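Local coordinates for putative antibiotic biosynthesis monooxygenase (PDB 3KKF), which is a putative antibiotic biosynthesis monooxygenase of the dimeric alpha-beta barrel clan, probably an oxidoreductase, and binds calcium ions, at residues 4-9 with 65-70; 35-40 with 73-78. All coordinates share one frame; numbering follows the deposited sequence. Where two conformers were deposited one is given.

In the fold
Helix 64-71 joins the two contacts. Interaction 1 lays its Tyr-67 against the start of strand 6-14, while interaction 2 ties the turn after helix 19-36 to the start of helix 74-83; their centres are about 12 Å apart. His-70 of segment 65-70 connects them directly: its ND1 lies 2.7 Å from Glu-37 OE2, a probable hydrogen bond, and its NE2 donates to an acetate, probably from the crystallisation liquor. A calcium ion sits at the end of interaction 1, bound by Asn-4 and Asn-5 together with Gly-1 and Ala-62; this ion lies about 13 Å from the side chain of Glu-37.

Interaction 1 (4-9 with 65-70); sequences NNMVRL and AAYKSH. With CA (calcium ion), chain C; EDO (1,2-ethanediol), chain E; ACT (acetate ion), chain D.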
loop_
_atom_site.group_PDB
_atom_site.type_symbol
_atom_site.label_atom_id
_atom_site.label_comp_id
_atom_site.label_asym_id
_atom_site.label_seq_id
_atom_site.Cartn_x
_atom_site.Cartn_y
_atom_site.Cartn_z
ATOM N N ASN A 4 12.464 0.935 12.630
ATOM C CA ASN A 4 13.220 1.866 11.758
ATOM C C ASN A 4 13.068 1.560 10.276
ATOM O O ASN A 4 13.872 2.078 9.462
ATOM C CB ASN A 4 14.739 1.947 12.125
ATOM C CG ASN A 4 15.561 0.755 11.571
ATOM O OD1 ASN A 4 15.021 -0.312 11.288
ATOM N ND2 ASN A 4 16.842 0.958 11.396
ATOM N N ASN A 5 12.049 0.764 9.896
ATOM C CA ASN A 5 11.862 0.452 8.496
ATOM C C ASN A 5 11.494 1.710 7.776
ATOM O O ASN A 5 10.765 2.579 8.303
ATOM C CB ASN A 5 10.788 -0.624 8.209
ATOM C CG ASN A 5 11.172 -2.003 8.683
ATOM O OD1 ASN A 5 12.355 -2.295 8.969
ATOM N ND2 ASN A 5 10.169 -2.883 8.770
HETATM N N MSE A 6 12.025 1.848 6.583
HETATM C CA MSE A 6 11.677 2.970 5.703
HETATM C C MSE A 6 10.462 2.550 4.915
HETATM O O MSE A 6 10.531 1.574 4.174
HETATM C CB MSE A 6 12.808 3.289 4.763
HETATM C CG MSE A 6 12.474 4.350 3.758
HETATM SE SE MSE A 6 13.933 4.710 2.536
HETATM C CE MSE A 6 12.848 5.405 1.090
ATOM N N VAL A 7 9.362 3.255 5.094
ATOM C CA VAL A 7 8.106 2.989 4.421
ATOM C C VAL A 7 7.787 4.170 3.512
ATOM O O VAL A 7 7.866 5.348 3.934
ATOM C CB VAL A 7 6.962 2.756 5.446
ATOM C CG1 VAL A 7 5.639 2.460 4.741
ATOM C CG2 VAL A 7 7.317 1.619 6.409
ATOM N N ARG A 8 7.459 3.870 2.265
ATOM C CA ARG A 8 7.156 4.889 1.300
ATOM C C ARG A 8 6.100 4.410 0.316
ATOM O O ARG A 8 5.980 3.204 0.041
ATOM C CB ARG A 8 8.440 5.268 0.530
ATOM C CG ARG A 8 8.318 6.533 -0.323
ATOM C CD ARG A 8 9.679 6.990 -0.863
ATOM N NE ARG A 8 10.134 6.076 -1.904
ATOM C CZ ARG A 8 11.274 6.232 -2.578
ATOM N NH1 ARG A 8 12.058 7.270 -2.329
ATOM N NH2 ARG A 8 11.616 5.355 -3.521
ATOM N N LEU A 9 5.298 5.339 -0.174
ATOM C CA LEU A 9 4.406 5.082 -1.291
ATOM C C LEU A 9 4.945 5.815 -2.486
ATOM O O LEU A 9 5.255 7.026 -2.407
ATOM C CB LEU A 9 2.987 5.604 -1.063
ATOM C CG LEU A 9 2.216 5.030 0.078
ATOM C CD1 LEU A 9 0.937 5.827 0.312
ATOM C CD2 LEU A 9 1.879 3.571 -0.214
ATOM N N ALA A 65 19.871 2.442 4.631
ATOM C CA ALA A 65 21.034 1.793 3.999
ATOM C C ALA A 65 20.553 0.792 2.949
ATOM O O ALA A 65 21.119 0.727 1.841
ATOM C CB ALA A 65 21.918 1.085 5.034
ATOM N N ALA A 66 19.502 0.020 3.271
ATOM C CA ALA A 66 18.952 -0.951 2.323
ATOM C C ALA A 66 18.403 -0.261 1.085
ATOM O O ALA A 66 18.565 -0.743 -0.034
ATOM C CB ALA A 66 17.875 -1.839 2.986
ATOM N N TYR A 67 17.726 0.861 1.277
ATOM C CA TYR A 67 17.190 1.636 0.170
ATOM C C TYR A 67 18.324 2.167 -0.744
ATOM O O TYR A 67 18.271 2.054 -1.961
ATOM C CB TYR A 67 16.317 2.802 0.704
ATOM C CG TYR A 67 15.913 3.749 -0.407
ATOM C CD1 TYR A 67 15.021 3.357 -1.379
ATOM C CD2 TYR A 67 16.467 5.019 -0.499
ATOM C CE1 TYR A 67 14.668 4.194 -2.405
ATOM C CE2 TYR A 67 16.120 5.866 -1.527
ATOM C CZ TYR A 67 15.209 5.442 -2.480
ATOM O OH TYR A 67 14.842 6.275 -3.519
ATOM N N LYS A 68 19.360 2.749 -0.132
ATOM C CA LYS A 68 20.469 3.277 -0.911
ATOM C C LYS A 68 21.173 2.164 -1.676
ATOM O O LYS A 68 21.553 2.363 -2.838
ATOM C CB LYS A 68 21.439 4.095 -0.050
ATOM C CG LYS A 68 20.838 5.362 0.435
ATOM C CD LYS A 68 20.267 6.177 -0.701
ATOM C CE LYS A 68 19.739 7.466 -0.228
ATOM N NZ LYS A 68 20.817 8.253 0.361
ATOM N N SER A 69 21.315 0.999 -1.078
ATOM C CA SER A 69 21.913 -0.130 -1.792
ATOM C C SER A 69 21.011 -0.563 -2.994
ATOM O O SER A 69 21.505 -0.818 -4.108
ATOM C CB SER A 69 22.133 -1.316 -0.851
ATOM O OG SER A 69 22.761 -2.405 -1.517
ATOM N N HIS A 70 19.705 -0.627 -2.751
ATOM C CA HIS A 70 18.742 -0.996 -3.777
ATOM C C HIS A 70 18.836 -0.122 -5.041
ATOM O O HIS A 70 18.854 -0.649 -6.167
ATOM C CB HIS A 70 17.322 -0.923 -3.186
ATOM C CG HIS A 70 16.230 -1.117 -4.188
ATOM N ND1 HIS A 70 16.011 -2.317 -4.832
ATOM C CD2 HIS A 70 15.271 -0.263 -4.643
ATOM C CE1 HIS A 70 14.982 -2.178 -5.643
ATOM N NE2 HIS A 70 14.514 -0.948 -5.544
HETATM CA CA CA C . 14.413 -2.235 10.199
HETATM C C1 EDO E . 9.177 2.860 11.181
HETATM O O1 EDO E . 8.488 2.664 9.925
HETATM C C2 EDO E . 8.211 3.084 12.350
HETATM O O2 EDO E . 7.544 4.319 12.153
HETATM C C ACT D . 11.288 0.098 -7.272
HETATM O O ACT D . 11.421 1.245 -6.850
HETATM O OXT ACT D . 12.238 -0.672 -7.122
HETATM C CH3 ACT D . 10.034 -0.347 -7.912
HETATM O O HOH W 1 13.474 4.724 -5.557
HETATM O O HOH W 2 16.723 -2.823 10.173
HETATM O O HOH W 3 14.197 -4.518 9.557
#
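Tyr-67 lies against Met-6, modelled as selenomethionine, and reaches with its hydroxyl to Arg-8. With CG anti to the backbone N (chi1 171°), the tyrosine side chain leaves helix 64-71 toward the strand. Its CB is 3.6 Å from Met-6 SE, which also packs beside CG. Farther along, the extended Met-6 side chain places CE over the ring face, 3.8 Å from the ring centroid and 11° off the normal. This is a CH-pi contact; the selenium lies more obliquely, completing a Met-aromatic pair. The same methyl also lies over one face of the Arg-8 guanidinium, offset toward its rim; the guanidinium and ring planes stand 79° apart, and CE touches both.

At the outer ring atoms Arg-8 takes over: NH2 comes within 3.5 Å of Tyr-67 CE1, and the phenol oxygen reaches the guanidinium edge, with OH 3.2 Å from NH1. Water 1 joins the two groups, accepting from Arg-8 NH2 at 2.8 Å and hydrogen-bonding to Tyr-67 OH. Arg-8 NE forms a salt bridge with Glu-59, which should help fix the guanidinium. Before the strand, Asn-4 and Asn-5 each give OD1 to the calcium ion. Through Tyr-67, helix 64-71 meets the first residues of strand 6-14, which lies between strands 54-61 and 87-97, while Tyr-61 of strand 54-61 meets the Tyr-67 ring edge-to-face.

Interaction 2 (35-40 with 73-78); sequences RLEPGV and TPHFKK
The imidazole of His-75 takes the carboxylate of Glu-37 at its edge, while one of its faces carries the hydroxyl of Thr-73, with OG1 3.2 Å above the plane and over the ring centre. Leu-36 reaches the ring obliquely, its CD1 4.3 Å from His-75 CE1. The edge contact is a hydrogen bond in which His-75 NE2 donates to Glu-37 OE2 at 2.9 Å. The acceptor is close to the imidazole plane, but the N-H meets OE2 from well above the carboxylate plane, and the two planes are turned 72° apart. Since OE2 also receives ND1 of His-70, two histidines hold one oxygen, which would probably draw negative charge toward OE2.

The other oxygen has an apolar neighbour: OE1 lies 3.9 Å from Thr-73 CG2. Thr-73 has OG1 between its backbone N and carbonyl carbon (chi1 66°), which turns the hydroxyl back to the first turn of the following helix. There it accepts from Phe-76 N at 3.1 Å, a nearly straight N-cap bond, while also hydrogen-bonding to the carbonyl oxygen of His-70. In segment 35-40, Glu-37 is the first residue to leave helix 19-36 and opens a type I turn closed by Val-40 N on Glu-37 O. The contact is thus a His-carboxylate hydrogen bond between the first residue after helix 19-36 and the first turn of helix 74-83, which Thr-73 N-caps, within the helical layer that covers the antiparallel sheet in this dimeric alpha-beta barrel fold.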
loop_
_atom_site.group_PDB
_atom_site.type_symbol
_atom_site.label_atom_id
_atom_site.label_comp_id
_atom_site.label_asym_id
_atom_site.label_seq_id
_atom_site.Cartn_x
_atom_site.Cartn_y
_atom_site.Cartn_z
ATOM N N ARG A 35 13.955 -11.352 -4.654
ATOM C CA ARG A 35 14.803 -12.542 -4.678
ATOM C C ARG A 35 16.199 -12.326 -4.100
ATOM O O ARG A 35 16.733 -13.169 -3.388
ATOM C CB ARG A 35 14.959 -13.004 -6.162
ATOM C CG ARG A 35 15.884 -14.255 -6.417
ATOM C CD ARG A 35 15.996 -14.579 -7.922
ATOM N N LEU A 36 16.805 -11.197 -4.453
ATOM C CA LEU A 36 18.205 -10.941 -4.133
ATOM C C LEU A 36 18.539 -10.078 -2.944
ATOM O O LEU A 36 19.652 -10.192 -2.416
ATOM C CB LEU A 36 18.885 -10.280 -5.354
ATOM C CG LEU A 36 18.955 -11.004 -6.690
ATOM C CD1 LEU A 36 19.822 -10.181 -7.644
ATOM C CD2 LEU A 36 19.509 -12.406 -6.532
ATOM N N GLU A 37 17.639 -9.204 -2.529
ATOM C CA GLU A 37 17.969 -8.195 -1.514
ATOM C C GLU A 37 17.262 -8.424 -0.187
ATOM O O GLU A 37 16.079 -8.169 -0.069
ATOM C CB GLU A 37 17.605 -6.810 -2.065
ATOM C CG GLU A 37 18.253 -6.440 -3.398
ATOM C CD GLU A 37 17.984 -4.997 -3.751
ATOM O OE1 GLU A 37 18.519 -4.103 -3.063
ATOM O OE2 GLU A 37 17.185 -4.748 -4.664
ATOM N N PRO A 38 18.005 -8.894 0.842
ATOM C CA PRO A 38 17.353 -9.130 2.120
ATOM C C PRO A 38 16.729 -7.872 2.780
ATOM O O PRO A 38 15.761 -7.989 3.521
ATOM C CB PRO A 38 18.488 -9.703 2.992
ATOM C CG PRO A 38 19.400 -10.312 2.021
ATOM C CD PRO A 38 19.392 -9.388 0.854
ATOM N N GLY A 39 17.275 -6.703 2.458
ATOM C CA GLY A 39 16.803 -5.424 2.967
ATOM C C GLY A 39 15.585 -4.851 2.265
ATOM O O GLY A 39 15.045 -3.856 2.695
ATOM N N VAL A 40 15.184 -5.454 1.149
ATOM C CA VAL A 40 13.918 -5.074 0.467
ATOM C C VAL A 40 12.861 -6.007 1.065
ATOM O O VAL A 40 12.853 -7.221 0.784
ATOM C CB VAL A 40 13.993 -5.198 -1.071
ATOM C CG1 VAL A 40 12.594 -4.990 -1.691
ATOM C CG2 VAL A 40 15.021 -4.224 -1.655
ATOM N N THR A 73 21.689 -0.945 -7.482
ATOM C CA THR A 73 21.769 -2.270 -8.108
ATOM C C THR A 73 21.603 -2.225 -9.647
ATOM O O THR A 73 20.913 -1.327 -10.191
ATOM C CB THR A 73 20.717 -3.246 -7.565
ATOM O OG1 THR A 73 19.411 -2.793 -7.927
ATOM C CG2 THR A 73 20.834 -3.459 -6.082
ATOM N N PRO A 74 22.220 -3.200 -10.361
ATOM C CA PRO A 74 22.019 -3.222 -11.797
ATOM C C PRO A 74 20.549 -3.425 -12.192
ATOM O O PRO A 74 20.104 -2.874 -13.212
ATOM C CB PRO A 74 22.881 -4.392 -12.247
ATOM C CG PRO A 74 23.951 -4.467 -11.248
ATOM C CD PRO A 74 23.298 -4.128 -9.953
ATOM N N HIS A 75 19.793 -4.195 -11.417
ATOM C CA HIS A 75 18.392 -4.419 -11.770
ATOM C C HIS A 75 17.557 -3.137 -11.601
ATOM O O HIS A 75 16.719 -2.839 -12.433
ATOM C CB HIS A 75 17.787 -5.636 -11.053
ATOM C CG HIS A 75 17.909 -5.620 -9.569
ATOM N ND1 HIS A 75 19.031 -6.087 -8.902
ATOM C CD2 HIS A 75 17.034 -5.234 -8.613
ATOM C CE1 HIS A 75 18.832 -5.995 -7.600
ATOM N NE2 HIS A 75 17.627 -5.482 -7.399
ATOM N N PHE A 76 17.781 -2.374 -10.532
ATOM C CA PHE A 76 17.086 -1.094 -10.402
ATOM C C PHE A 76 17.479 -0.168 -11.564
ATOM O O PHE A 76 16.626 0.506 -12.134
ATOM C CB PHE A 76 17.385 -0.406 -9.064
ATOM C CG PHE A 76 16.644 0.875 -8.905
ATOM C CD1 PHE A 76 15.299 0.868 -8.595
ATOM C CD2 PHE A 76 17.264 2.092 -9.167
ATOM C CE1 PHE A 76 14.596 2.043 -8.488
ATOM C CE2 PHE A 76 16.545 3.282 -9.059
ATOM C CZ PHE A 76 15.217 3.241 -8.721
ATOM N N LYS A 77 18.765 -0.139 -11.915
ATOM C CA LYS A 77 19.295 0.698 -13.036
ATOM C C LYS A 77 18.577 0.380 -14.353
ATOM O O LYS A 77 18.207 1.272 -15.116
ATOM C CB LYS A 77 20.825 0.438 -13.214
ATOM C CG LYS A 77 21.548 1.264 -14.367
ATOM C CD LYS A 77 23.026 0.788 -14.568
ATOM C CE LYS A 77 23.866 1.765 -15.390
ATOM N NZ LYS A 77 24.260 2.975 -14.596
ATOM N N LYS A 78 18.436 -0.909 -14.626
ATOM C CA LYS A 78 17.776 -1.344 -15.874
ATOM C C LYS A 78 16.351 -0.770 -15.918
ATOM O O LYS A 78 15.925 -0.240 -16.935
ATOM C CB LYS A 78 17.710 -2.877 -15.960
ATOM C CG LYS A 78 16.914 -3.371 -17.189
ATOM C CD LYS A 78 16.862 -4.836 -17.305
ATOM C CE LYS A 78 16.026 -5.234 -18.520
ATOM N NZ LYS A 78 15.855 -6.699 -18.663
#